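Local atomic coordinates of putative aldehyde dehydrogenase (Burkholderia cenocepacia, PDB entry 4YWE), a protein that probably oxidises aldehydes with NAD or NADP as electron acceptor, as a member of the aldehyde dehydrogenase family, and binds calcium and magnesium ions. Residues His148-Ile154 against Ile227-Thr233; Asp346-Ile352 against Pro380-Leu385; Pro30-Pro34 against Arg98-Lys102; Ala311-Asn315 against Ala355-Gln359. All coordinates share one frame; numbering follows the deposited sequence.

Interaction 1 (His148-Ile154 against Ile227-Thr233); sequences HGVTGHI and IDHISFT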
loop_
_atom_site.group_PDB
_atom_site.type_symbol
_atom_site.label_atom_id
_atom_site.label_comp_id
_atom_site.label_asym_id
_atom_site.label_seq_id
_atom_site.Cartn_x
_atom_site.Cartn_y
_atom_site.Cartn_z
ATOM N N HIS A 148 -8.642 -15.688 9.629
ATOM C CA HIS A 148 -9.597 -15.766 10.728
ATOM C C HIS A 148 -9.485 -17.119 11.419
ATOM O O HIS A 148 -9.606 -17.223 12.639
ATOM C CB HIS A 148 -11.025 -15.551 10.224
ATOM C CG HIS A 148 -11.269 -14.193 9.648
ATOM N ND1 HIS A 148 -11.266 -13.046 10.415
ATOM C CD2 HIS A 148 -11.538 -13.795 8.382
ATOM C CE1 HIS A 148 -11.515 -12.004 9.645
ATOM N NE2 HIS A 148 -11.684 -12.430 8.406
ATOM N N GLY A 149 -9.246 -18.154 10.621
ATOM C CA GLY A 149 -9.200 -19.518 11.114
ATOM C C GLY A 149 -10.097 -20.411 10.283
ATOM O O GLY A 149 -9.698 -20.898 9.225
ATOM N N VAL A 150 -11.318 -20.618 10.762
ATOM C CA VAL A 150 -12.313 -21.359 10.003
ATOM C C VAL A 150 -13.342 -20.387 9.438
ATOM O O VAL A 150 -13.969 -19.634 10.182
ATOM C CB VAL A 150 -12.990 -22.437 10.863
ATOM C CG1 VAL A 150 -14.109 -23.108 10.083
ATOM C CG2 VAL A 150 -11.967 -23.461 11.330
ATOM N N THR A 151 -13.505 -20.401 8.119
ATOM C CA THR A 151 -14.461 -19.519 7.462
ATOM C C THR A 151 -15.672 -20.293 6.960
ATOM O O THR A 151 -15.534 -21.361 6.366
ATOM C CB THR A 151 -13.824 -18.765 6.278
ATOM O OG1 THR A 151 -13.232 -19.705 5.375
ATOM C CG2 THR A 151 -12.758 -17.800 6.773
ATOM N N GLY A 152 -16.858 -19.749 7.214
ATOM C CA GLY A 152 -18.091 -20.337 6.725
ATOM C C GLY A 152 -18.534 -19.676 5.436
ATOM O O GLY A 152 -18.419 -18.458 5.285
ATOM N N HIS A 153 -19.044 -20.473 4.505
ATOM C CA HIS A 153 -19.406 -19.961 3.190
ATOM C C HIS A 153 -20.813 -20.380 2.782
ATOM O O HIS A 153 -21.095 -21.569 2.626
ATOM C CB HIS A 153 -18.394 -20.434 2.144
ATOM C CG HIS A 153 -16.979 -20.061 2.459
ATOM N ND1 HIS A 153 -16.357 -18.964 1.901
ATOM C CD2 HIS A 153 -16.066 -20.635 3.277
ATOM C CE1 HIS A 153 -15.121 -18.881 2.361
ATOM N NE2 HIS A 153 -14.919 -19.883 3.197
ATOM N N ILE A 154 -21.692 -19.399 2.615
ATOM C CA ILE A 154 -23.036 -19.653 2.114
ATOM C C ILE A 154 -23.082 -19.297 0.634
ATOM O O ILE A 154 -22.980 -18.128 0.263
ATOM C CB ILE A 154 -24.096 -18.871 2.907
ATOM C CG1 ILE A 154 -23.921 -19.102 4.409
ATOM C CG2 ILE A 154 -25.496 -19.270 2.458
ATOM C CD1 ILE A 154 -24.099 -20.541 4.831
ATOM N N ILE A 227 -16.858 -21.290 14.072
ATOM C CA ILE A 227 -16.523 -20.565 12.850
ATOM C C ILE A 227 -16.117 -19.145 13.225
ATOM O O ILE A 227 -16.660 -18.571 14.168
ATOM C CB ILE A 227 -17.703 -20.592 11.853
ATOM C CG1 ILE A 227 -17.981 -22.031 11.415
ATOM C CG2 ILE A 227 -17.423 -19.719 10.636
ATOM C CD1 ILE A 227 -19.152 -22.170 10.475
ATOM N N ASP A 228 -15.155 -18.580 12.500
ATOM C CA ASP A 228 -14.585 -17.288 12.869
ATOM C C ASP A 228 -15.022 -16.155 11.944
ATOM O O ASP A 228 -14.902 -14.983 12.293
ATOM C CB ASP A 228 -13.060 -17.382 12.889
ATOM C CG ASP A 228 -12.562 -18.508 13.771
ATOM O OD1 ASP A 228 -12.730 -18.414 15.006
ATOM O OD2 ASP A 228 -12.006 -19.488 13.229
ATOM N N HIS A 229 -15.527 -16.510 10.768
ATOM C CA HIS A 229 -15.969 -15.522 9.787
ATOM C C HIS A 229 -16.906 -16.170 8.776
ATOM O O HIS A 229 -16.706 -17.318 8.381
ATOM C CB HIS A 229 -14.770 -14.891 9.073
ATOM C CG HIS A 229 -15.143 -14.041 7.898
ATOM N ND1 HIS A 229 -15.424 -12.696 8.010
ATOM C CD2 HIS A 229 -15.282 -14.346 6.586
ATOM C CE1 HIS A 229 -15.721 -12.210 6.819
ATOM N NE2 HIS A 229 -15.642 -13.190 5.937
ATOM N N ILE A 230 -17.929 -15.431 8.362
ATOM C CA ILE A 230 -18.909 -15.964 7.426
ATOM C C ILE A 230 -18.986 -15.108 6.169
ATOM O O ILE A 230 -19.098 -13.883 6.242
ATOM C CB ILE A 230 -20.299 -16.081 8.082
ATOM C CG1 ILE A 230 -20.242 -17.014 9.293
ATOM C CG2 ILE A 230 -21.323 -16.582 7.073
ATOM C CD1 ILE A 230 -21.574 -17.188 9.991
ATOM N N SER A 231 -18.923 -15.767 5.017
ATOM C CA SER A 231 -19.119 -15.102 3.737
ATOM C C SER A 231 -20.484 -15.475 3.171
ATOM O O SER A 231 -20.692 -16.603 2.723
ATOM C CB SER A 231 -18.009 -15.481 2.755
ATOM O OG SER A 231 -18.250 -14.923 1.475
ATOM N N PHE A 232 -21.417 -14.528 3.200
ATOM C CA PHE A 232 -22.778 -14.799 2.757
ATOM C C PHE A 232 -23.103 -14.131 1.426
ATOM O O PHE A 232 -22.741 -12.979 1.188
ATOM C CB PHE A 232 -23.791 -14.349 3.815
ATOM C CG PHE A 232 -25.226 -14.572 3.415
ATOM C CD1 PHE A 232 -25.855 -15.774 3.694
ATOM C CD2 PHE A 232 -25.943 -13.583 2.759
ATOM C CE1 PHE A 232 -27.171 -15.986 3.325
ATOM C CE2 PHE A 232 -27.257 -13.789 2.386
ATOM C CZ PHE A 232 -27.875 -14.990 2.673
ATOM N N THR A 233 -23.806 -14.868 0.570
ATOM C CA THR A 233 -24.339 -14.326 -0.672
ATOM C C THR A 233 -25.746 -14.865 -0.898
ATOM O O THR A 233 -25.932 -16.064 -1.101
ATOM C CB THR A 233 -23.459 -14.679 -1.884
ATOM O OG1 THR A 233 -22.134 -14.174 -1.682
ATOM C CG2 THR A 233 -24.041 -14.077 -3.151
HETATM O O HOH W 1 -20.639 -16.167 -0.053
#

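Interaction 2 (Asp346-Ile352 against Pro380-Leu385); sequences DAQHDGI and PPSHRL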
loop_
_atom_site.group_PDB
_atom_site.type_symbol
_atom_site.label_atom_id
_atom_site.label_comp_id
_atom_site.label_asym_id
_atom_site.label_seq_id
_atom_site.Cartn_x
_atom_site.Cartn_y
_atom_site.Cartn_z
ATOM N N ASP A 346 -48.668 -7.731 -11.715
ATOM C CA ASP A 346 -48.923 -6.494 -10.983
ATOM C C ASP A 346 -48.665 -5.280 -11.865
ATOM O O ASP A 346 -49.407 -4.299 -11.820
ATOM C CB ASP A 346 -48.058 -6.416 -9.723
ATOM C CG ASP A 346 -48.522 -7.363 -8.635
ATOM O OD1 ASP A 346 -49.713 -7.737 -8.638
ATOM O OD2 ASP A 346 -47.695 -7.727 -7.773
ATOM N N ALA A 347 -47.607 -5.355 -12.666
ATOM C CA ALA A 347 -47.237 -4.262 -13.557
ATOM C C ALA A 347 -48.285 -4.065 -14.648
ATOM O O ALA A 347 -48.627 -2.933 -14.996
ATOM C CB ALA A 347 -45.873 -4.524 -14.174
ATOM N N GLN A 348 -48.792 -5.173 -15.181
ATOM C CA GLN A 348 -49.801 -5.127 -16.233
ATOM C C GLN A 348 -51.123 -4.586 -15.700
ATOM O O GLN A 348 -51.855 -3.900 -16.412
ATOM C CB GLN A 348 -50.008 -6.518 -16.838
ATOM N N HIS A 349 -51.424 -4.900 -14.444
ATOM C CA HIS A 349 -52.656 -4.441 -13.813
ATOM C C HIS A 349 -52.599 -2.942 -13.542
ATOM O O HIS A 349 -53.614 -2.251 -13.598
ATOM C CB HIS A 349 -52.908 -5.208 -12.513
ATOM C CG HIS A 349 -54.197 -4.852 -11.839
ATOM N ND1 HIS A 349 -54.309 -3.802 -10.953
ATOM C CD2 HIS A 349 -55.428 -5.412 -11.916
ATOM C CE1 HIS A 349 -55.554 -3.728 -10.517
ATOM N NE2 HIS A 349 -56.253 -4.693 -11.087
ATOM N N ASP A 350 -51.401 -2.444 -13.253
ATOM C CA ASP A 350 -51.212 -1.032 -12.938
ATOM C C ASP A 350 -51.007 -0.195 -14.197
ATOM O O ASP A 350 -50.769 1.009 -14.118
ATOM C CB ASP A 350 -50.025 -0.853 -11.989
ATOM C CG ASP A 350 -50.234 -1.549 -10.659
ATOM O OD1 ASP A 350 -51.400 -1.685 -10.236
ATOM O OD2 ASP A 350 -49.233 -1.963 -10.038
ATOM N N GLY A 351 -51.099 -0.836 -15.357
ATOM C CA GLY A 351 -51.024 -0.130 -16.623
ATOM C C GLY A 351 -49.623 0.152 -17.133
ATOM O O GLY A 351 -49.423 1.066 -17.934
ATOM N N ILE A 352 -48.649 -0.625 -16.672
ATOM C CA ILE A 352 -47.289 -0.498 -17.176
ATOM C C ILE A 352 -47.165 -1.285 -18.474
ATOM O O ILE A 352 -47.291 -2.510 -18.476
ATOM C CB ILE A 352 -46.253 -0.971 -16.145
ATOM C CG1 ILE A 352 -46.382 -0.169 -14.850
ATOM C CG2 ILE A 352 -44.850 -0.840 -16.713
ATOM C CD1 ILE A 352 -45.394 -0.576 -13.780
ATOM N N PRO A 380 -42.986 3.752 -13.393
ATOM C CA PRO A 380 -42.888 4.723 -12.299
ATOM C C PRO A 380 -41.746 4.368 -11.356
ATOM O O PRO A 380 -41.618 3.206 -10.976
ATOM C CB PRO A 380 -44.243 4.605 -11.593
ATOM C CG PRO A 380 -45.161 4.014 -12.616
ATOM C CD PRO A 380 -44.303 3.095 -13.435
ATOM N N PRO A 381 -40.914 5.356 -10.997
ATOM C CA PRO A 381 -39.757 5.128 -10.123
ATOM C C PRO A 381 -40.150 4.517 -8.781
ATOM O O PRO A 381 -39.409 3.702 -8.232
ATOM C CB PRO A 381 -39.180 6.534 -9.929
ATOM C CG PRO A 381 -39.659 7.309 -11.112
ATOM C CD PRO A 381 -41.013 6.760 -11.432
ATOM N N SER A 382 -41.313 4.908 -8.270
ATOM C CA SER A 382 -41.763 4.463 -6.958
ATOM C C SER A 382 -42.499 3.129 -7.022
ATOM O O SER A 382 -42.853 2.560 -5.990
ATOM C CB SER A 382 -42.666 5.522 -6.321
ATOM O OG SER A 382 -43.813 5.751 -7.120
ATOM N N HIS A 383 -42.730 2.631 -8.232
ATOM C CA HIS A 383 -43.430 1.363 -8.401
ATOM C C HIS A 383 -42.543 0.203 -7.953
ATOM O O HIS A 383 -41.316 0.275 -8.052
ATOM C CB HIS A 383 -43.869 1.173 -9.856
ATOM C CG HIS A 383 -44.831 0.042 -10.051
ATOM N ND1 HIS A 383 -44.422 -1.252 -10.292
ATOM C CD2 HIS A 383 -46.185 0.011 -10.036
ATOM C CE1 HIS A 383 -45.480 -2.031 -10.420
ATOM N NE2 HIS A 383 -46.563 -1.290 -10.269
ATOM N N ARG A 384 -43.174 -0.861 -7.461
ATOM C CA ARG A 384 -42.464 -2.034 -6.953
ATOM C C ARG A 384 -41.541 -2.652 -8.005
ATOM O O ARG A 384 -40.493 -3.208 -7.675
ATOM C CB ARG A 384 -43.471 -3.075 -6.451
ATOM C CG ARG A 384 -42.859 -4.402 -6.027
ATOM C CD ARG A 384 -43.876 -5.278 -5.311
ATOM N NE ARG A 384 -43.282 -6.521 -4.827
ATOM C CZ ARG A 384 -43.309 -7.673 -5.490
ATOM N NH1 ARG A 384 -43.907 -7.747 -6.672
ATOM N NH2 ARG A 384 -42.739 -8.752 -4.971
ATOM N N LEU A 385 -41.930 -2.541 -9.272
ATOM C CA LEU A 385 -41.129 -3.072 -10.370
ATOM C C LEU A 385 -39.767 -2.386 -10.452
ATOM O O LEU A 385 -38.779 -2.999 -10.851
ATOM C CB LEU A 385 -41.876 -2.918 -11.698
ATOM C CG LEU A 385 -41.212 -3.535 -12.931
ATOM C CD1 LEU A 385 -41.108 -5.046 -12.785
ATOM C CD2 LEU A 385 -41.965 -3.166 -14.199
HETATM O O HOH W 2 -45.280 -6.294 -8.037
#

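Interaction 3 (Pro30-Pro34 against Arg98-Lys102); sequences PVVDP and RDTGK. With CA (calcium ion), chain K.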
loop_
_atom_site.group_PDB
_atom_site.type_symbol
_atom_site.label_atom_id
_atom_site.label_comp_id
_atom_site.label_asym_id
_atom_site.label_seq_id
_atom_site.Cartn_x
_atom_site.Cartn_y
_atom_site.Cartn_z
ATOM N N PRO A 30 -33.794 -34.060 -3.423
ATOM C CA PRO A 30 -33.816 -34.242 -4.880
ATOM C C PRO A 30 -33.117 -33.120 -5.650
ATOM O O PRO A 30 -33.285 -31.945 -5.321
ATOM C CB PRO A 30 -35.314 -34.264 -5.209
ATOM C CG PRO A 30 -35.989 -34.610 -3.923
ATOM C CD PRO A 30 -35.152 -33.977 -2.860
ATOM N N VAL A 31 -32.342 -33.491 -6.665
ATOM C CA VAL A 31 -31.711 -32.524 -7.558
ATOM C C VAL A 31 -32.513 -32.451 -8.852
ATOM O O VAL A 31 -32.709 -33.462 -9.525
ATOM C CB VAL A 31 -30.245 -32.891 -7.840
ATOM C CG1 VAL A 31 -29.616 -31.873 -8.779
ATOM C CG2 VAL A 31 -29.464 -32.980 -6.540
ATOM N N VAL A 32 -32.970 -31.254 -9.203
ATOM C CA VAL A 32 -33.906 -31.096 -10.310
ATOM C C VAL A 32 -33.307 -30.311 -11.475
ATOM O O VAL A 32 -32.739 -29.238 -11.285
ATOM C CB VAL A 32 -35.203 -30.421 -9.824
ATOM C CG1 VAL A 32 -36.129 -30.126 -10.995
ATOM C CG2 VAL A 32 -35.897 -31.293 -8.790
ATOM N N ASP A 33 -33.440 -30.859 -12.680
ATOM C CA ASP A 33 -33.065 -30.151 -13.898
ATOM C C ASP A 33 -34.203 -29.213 -14.282
ATOM O O ASP A 33 -35.270 -29.665 -14.689
ATOM C CB ASP A 33 -32.768 -31.139 -15.033
ATOM C CG ASP A 33 -32.217 -30.462 -16.284
ATOM O OD1 ASP A 33 -32.249 -29.217 -16.374
ATOM O OD2 ASP A 33 -31.757 -31.187 -17.191
ATOM N N PRO A 34 -33.975 -27.897 -14.161
ATOM C CA PRO A 34 -35.030 -26.908 -14.410
ATOM C C PRO A 34 -35.428 -26.796 -15.882
ATOM O O PRO A 34 -36.413 -26.126 -16.196
ATOM C CB PRO A 34 -34.403 -25.602 -13.918
ATOM C CG PRO A 34 -32.942 -25.811 -14.069
ATOM C CD PRO A 34 -32.699 -27.264 -13.786
ATOM N N ARG A 98 -26.810 -28.152 -16.268
ATOM C CA ARG A 98 -27.884 -29.106 -16.013
ATOM C C ARG A 98 -28.574 -28.816 -14.684
ATOM O O ARG A 98 -29.767 -29.078 -14.516
ATOM C CB ARG A 98 -27.332 -30.534 -16.022
ATOM C CG ARG A 98 -28.380 -31.627 -15.920
ATOM C CD ARG A 98 -27.728 -33.000 -15.981
ATOM N NE ARG A 98 -28.709 -34.081 -15.986
ATOM C CZ ARG A 98 -28.397 -35.370 -15.905
ATOM N NH1 ARG A 98 -27.129 -35.743 -15.806
ATOM N NH2 ARG A 98 -29.356 -36.287 -15.918
ATOM N N ASP A 99 -27.813 -28.261 -13.747
ATOM C CA ASP A 99 -28.279 -28.065 -12.382
ATOM C C ASP A 99 -28.894 -26.679 -12.178
ATOM O O ASP A 99 -29.870 -26.527 -11.445
ATOM C CB ASP A 99 -27.119 -28.283 -11.405
ATOM C CG ASP A 99 -27.582 -28.501 -9.979
ATOM O OD1 ASP A 99 -28.798 -28.680 -9.765
ATOM O OD2 ASP A 99 -26.721 -28.510 -9.073
ATOM N N THR A 100 -28.322 -25.673 -12.833
ATOM C CA THR A 100 -28.789 -24.299 -12.679
ATOM C C THR A 100 -29.759 -23.900 -13.784
ATOM O O THR A 100 -30.640 -23.065 -13.575
ATOM C CB THR A 100 -27.619 -23.302 -12.675
ATOM O OG1 THR A 100 -27.042 -23.243 -13.984
ATOM C CG2 THR A 100 -26.561 -23.726 -11.670
ATOM N N GLY A 101 -29.584 -24.489 -14.963
ATOM C CA GLY A 101 -30.466 -24.226 -16.085
ATOM C C GLY A 101 -29.921 -23.260 -17.120
ATOM O O GLY A 101 -30.523 -23.070 -18.177
ATOM N N LYS A 102 -28.779 -22.649 -16.821
ATOM C CA LYS A 102 -28.181 -21.671 -17.722
ATOM C C LYS A 102 -27.674 -22.336 -19.001
ATOM O O LYS A 102 -27.323 -23.517 -18.993
ATOM C CB LYS A 102 -27.041 -20.922 -17.021
ATOM C CG LYS A 102 -25.857 -21.789 -16.625
ATOM C CD LYS A 102 -24.847 -20.988 -15.816
ATOM C CE LYS A 102 -25.466 -20.474 -14.527
ATOM N NZ LYS A 102 -24.561 -19.547 -13.794
HETATM CA CA CA K . -31.151 -27.966 -9.877
HETATM O O HOH W 3 -32.311 -28.806 -7.774
HETATM O O HOH W 4 -31.727 -34.105 -16.301
HETATM O O HOH W 5 -33.044 -26.484 -10.218
#

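Interaction 4 (Ala311-Asn315 against Ala355-Gln359); sequences ATAFN and AAHGQ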
loop_
_atom_site.group_PDB
_atom_site.type_symbol
_atom_site.label_atom_id
_atom_site.label_comp_id
_atom_site.label_asym_id
_atom_site.label_seq_id
_atom_site.Cartn_x
_atom_site.Cartn_y
_atom_site.Cartn_z
ATOM N N ALA A 311 -36.742 -2.866 -27.750
ATOM C CA ALA A 311 -37.932 -3.657 -28.045
ATOM C C ALA A 311 -37.662 -4.665 -29.159
ATOM O O ALA A 311 -38.000 -5.842 -29.036
ATOM C CB ALA A 311 -39.093 -2.749 -28.421
ATOM N N THR A 312 -37.055 -4.193 -30.242
ATOM C CA THR A 312 -36.709 -5.058 -31.365
ATOM C C THR A 312 -35.754 -6.161 -30.918
ATOM O O THR A 312 -35.891 -7.316 -31.323
ATOM C CB THR A 312 -36.067 -4.258 -32.517
ATOM O OG1 THR A 312 -36.974 -3.242 -32.960
ATOM C CG2 THR A 312 -35.729 -5.172 -33.684
ATOM N N ALA A 313 -34.795 -5.800 -30.070
ATOM C CA ALA A 313 -33.821 -6.758 -29.558
ATOM C C ALA A 313 -34.485 -7.820 -28.685
ATOM O O ALA A 313 -34.161 -9.005 -28.783
ATOM C CB ALA A 313 -32.731 -6.037 -28.778
ATOM N N PHE A 314 -35.415 -7.396 -27.835
ATOM C CA PHE A 314 -36.098 -8.319 -26.932
ATOM C C PHE A 314 -37.015 -9.285 -27.678
ATOM O O PHE A 314 -37.187 -10.428 -27.259
ATOM C CB PHE A 314 -36.895 -7.543 -25.881
ATOM C CG PHE A 314 -36.152 -7.338 -24.590
ATOM C CD1 PHE A 314 -35.047 -6.506 -24.535
ATOM C CD2 PHE A 314 -36.559 -7.981 -23.432
ATOM C CE1 PHE A 314 -34.362 -6.318 -23.349
ATOM C CE2 PHE A 314 -35.879 -7.796 -22.243
ATOM C CZ PHE A 314 -34.779 -6.964 -22.202
ATOM N N ASN A 315 -37.597 -8.828 -28.785
ATOM C CA ASN A 315 -38.465 -9.680 -29.596
ATOM C C ASN A 315 -37.693 -10.842 -30.217
ATOM O O ASN A 315 -38.271 -11.884 -30.528
ATOM C CB ASN A 315 -39.144 -8.865 -30.701
ATOM C CG ASN A 315 -40.256 -7.980 -30.175
ATOM O OD1 ASN A 315 -40.950 -8.333 -29.221
ATOM N ND2 ASN A 315 -40.437 -6.822 -30.801
ATOM N N ALA A 355 -43.276 -3.259 -23.554
ATOM C CA ALA A 355 -42.829 -2.855 -24.883
ATOM C C ALA A 355 -42.534 -4.060 -25.768
ATOM O O ALA A 355 -42.869 -4.065 -26.951
ATOM C CB ALA A 355 -41.597 -1.966 -24.777
ATOM N N ALA A 356 -41.910 -5.079 -25.187
ATOM C CA ALA A 356 -41.555 -6.279 -25.934
ATOM C C ALA A 356 -41.204 -7.432 -25.007
ATOM O O ALA A 356 -40.966 -7.240 -23.816
ATOM C CB ALA A 356 -40.395 -5.994 -26.869
ATOM N N HIS A 357 -41.171 -8.634 -25.569
ATOM C CA HIS A 357 -40.740 -9.812 -24.833
ATOM C C HIS A 357 -40.228 -10.877 -25.793
ATOM O O HIS A 357 -40.611 -10.907 -26.961
ATOM C CB HIS A 357 -41.880 -10.370 -23.975
ATOM C CG HIS A 357 -43.035 -10.898 -24.768
ATOM N ND1 HIS A 357 -43.018 -12.135 -25.376
ATOM C CD2 HIS A 357 -44.245 -10.359 -25.048
ATOM C CE1 HIS A 357 -44.166 -12.332 -26.000
ATOM N NE2 HIS A 357 -44.928 -11.270 -25.815
ATOM N N GLY A 358 -39.356 -11.748 -25.297
ATOM C CA GLY A 358 -38.875 -12.864 -26.088
ATOM C C GLY A 358 -39.932 -13.943 -26.191
ATOM O O GLY A 358 -41.067 -13.755 -25.754
ATOM N N GLN A 359 -39.569 -15.082 -26.768
ATOM C CA GLN A 359 -40.502 -16.194 -26.849
ATOM C C GLN A 359 -39.807 -17.520 -26.577
ATOM O O GLN A 359 -38.719 -17.786 -27.089
ATOM C CB GLN A 359 -41.189 -16.229 -28.217
ATOM C CG GLN A 359 -42.320 -17.247 -28.307
ATOM C CD GLN A 359 -43.365 -16.881 -29.343
ATOM O OE1 GLN A 359 -43.100 -16.105 -30.261
ATOM N NE2 GLN A 359 -44.563 -17.436 -29.198
#

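Interaction 1 (His148-Ile154 against Ile227-Thr233)
The rings of His148 and His229 lie almost parallel, planes 6° apart, but are slid so that they barely overlap, with centroids 4.6 Å apart. His229 CB sits over the His148 face, 3.8 Å from the ring centroid, a CH-pi contact offset toward the rim. The NE2 of His148 is held by the carbonyl of Gly475. Asp228 turns its carboxylate back onto the other chain segment. Its OD2 accepts from Val150 N at 2.8 Å through the anti lone pair, and the N-H points nearly straight at it (176°). Arg59 salt-bridges the same oxygen. Strands 150-154 and 229-233 then run parallel, as neighbours in the mixed sheet of the Rossmann-like domain expected to bind the cofactor in this family. Gly152 bonds twice to the facing strand, giving its N to His229 O at 2.7 Å and taking Ser231 N on its O. On the sheet face with Phe232, Ile154 rests its CB on Phe232 CD1 at 3.6 Å; CG2, placed anti to the backbone N, also touches CD1 and CE1, obliquely to the ring. On the other face Thr151 OG1 and His153 NE2 share a 2.8 Å hydrogen bond, and His153 ND1 bonds to Ser167.

Interaction 2 (Asp346-Ile352 against Pro380-Leu385)
His383, the N-cap of the short helix 384-387, meets Asp350 at the end of helix 334-349, where a Schellman motif closes the helix at Gly351. His383 bonds at both ring nitrogens. Its NE2 donates to Asp350 OD2 at 2.8 Å, close to the ring plane and onto the anti lone pair of the carboxylate. ND1 accepts a hydrogen bond from Leu385 N at 3.0 Å, the capping bond, tilted 25° from the ring plane. With CG anti to the backbone N (chi1 -168°), the imidazole reaches across to Asp350, just past the helix end. The two bonds fix its rotation and imply a proton on NE2. Ile352 comes from the opposite direction, with CD1 over the centre of one ring face, 3.6 Å from the centroid. The same CD1 meets Pro380 CD at 3.8 Å. Nearby, Ala347 CB packs on Leu385 CD2 at 4.1 Å, and both residues touch Leu376 of strand 374-376. Asp346 OD2 and Arg384 NH1 form a long salt bridge of 3.9 Å in which no N-H points at the oxygen. Arg384 NE pairs with Glu388. Asp346 and Asp350 bind calcium in a structure of this protein; this chain has no ion there.

Interaction 3 (Pro30-Pro34 against Arg98-Lys102)
Val31 lays its CG1 methyl against the carboxylate of Asp99, 3.4 Å from OD1, and the two side chains cross at about a right angle. That same OD1 binds a calcium ion at 2.5 Å. Asp99 binds the ion twice, since its backbone O is also a ligand at 2.5 Å. Val32 O, from the facing strand, binds the calcium ion at 2.5 Å. Two waters and the backbone O of Asp185 complete the ligands, and one of the waters also accepts from Val32 N. The other carboxylate oxygen, Asp99 OD2, takes hydrogen bonds from Cys187 N and Leu188 N. These second-shell bonds probably steady the carboxylate for the metal. Pro34 packs the end of its ring against the end of helix 89-100, with CG 3.6 Å from Gly101 CA. Gly101 has positive phi where the helix stops, and Pro34 lies directly against its CA. On the outer side, Asp33 and Arg98 also cross at nearly a right angle. Their charged ends are beyond salt-bridge range, with Asp33 OD2 4.4 Å from Arg98 NE. A water bridges them instead: it donates to Asp33 OD2 and accepts from Arg98 NE. Asp33 OD1 accepts from Ser35 N. The single charged ligand, Asp99, leaves much of the ion's charge to carbonyls and water, consistent with a structural calcium site tying strand 28-33 to helix 89-100.

Interaction 4 (Ala311-Asn315 against Ala355-Gln359)
Ala356 CB is the centre of this contact, pressed into the last turn of helix 303-315. Ala356 CB lies 3.2 Å from Ala311 O and 3.8 Å from Ala311 CB. Phe314 CB is 4.0 Å from Ala356 CB, while the Phe314 ring leads away from the strand toward Ile282 of helix 271-283. One turn on from Ala311, Asn315 also reaches Ala356. Its CG sits beside the backbone N, anti to the carbonyl carbon (chi1 -74°), and this brings the amide back over Ala356, with Asn315 OD1 3.4 Å from Ala356 CB. Further along, Phe314 O lies 3.2 Å from Gly358 CA, so backbone packs directly on backbone. No hydrogen bond crosses between the segments; small side chains let helix and strand come close. His357 turns away from the helix, and its ND1 donates to Gly358 O at 2.6 Å. Ala355 and Ala356 both face Leu375, a classic beta bulge in strand 354-360. The short helix and strand segments run nearly parallel, at 19°. Strand 354-360 lies between strands 318-319 and 374-376 in the mixed sheet, and helix 303-315 packs against strand 354-360, next to helix 271-283.

In the fold
Along the chain, interaction 3 closes first, then interaction 1, and interactions 4 and 2 follow with alternating segments. Interaction 1 lies within one mixed sheet, and its Thr233 reaches the side chain of Glu256, the predicted active-site residue. Interaction 4 includes strand 354-360 of the other large mixed sheet, and interaction 2 packs beside that sheet. Their centres are about 19 Å apart, linked by the step from helix 334-349 to strand 354-360, and both share strand 374-376 as a neighbour. They lie across the chain's centre from interaction 1, about 39 and 42 Å between centres. Interaction 3, about 26 Å from interactions 1 and 4 between centres, joins strand 28-33 of a separate two-stranded sheet to helix 89-100.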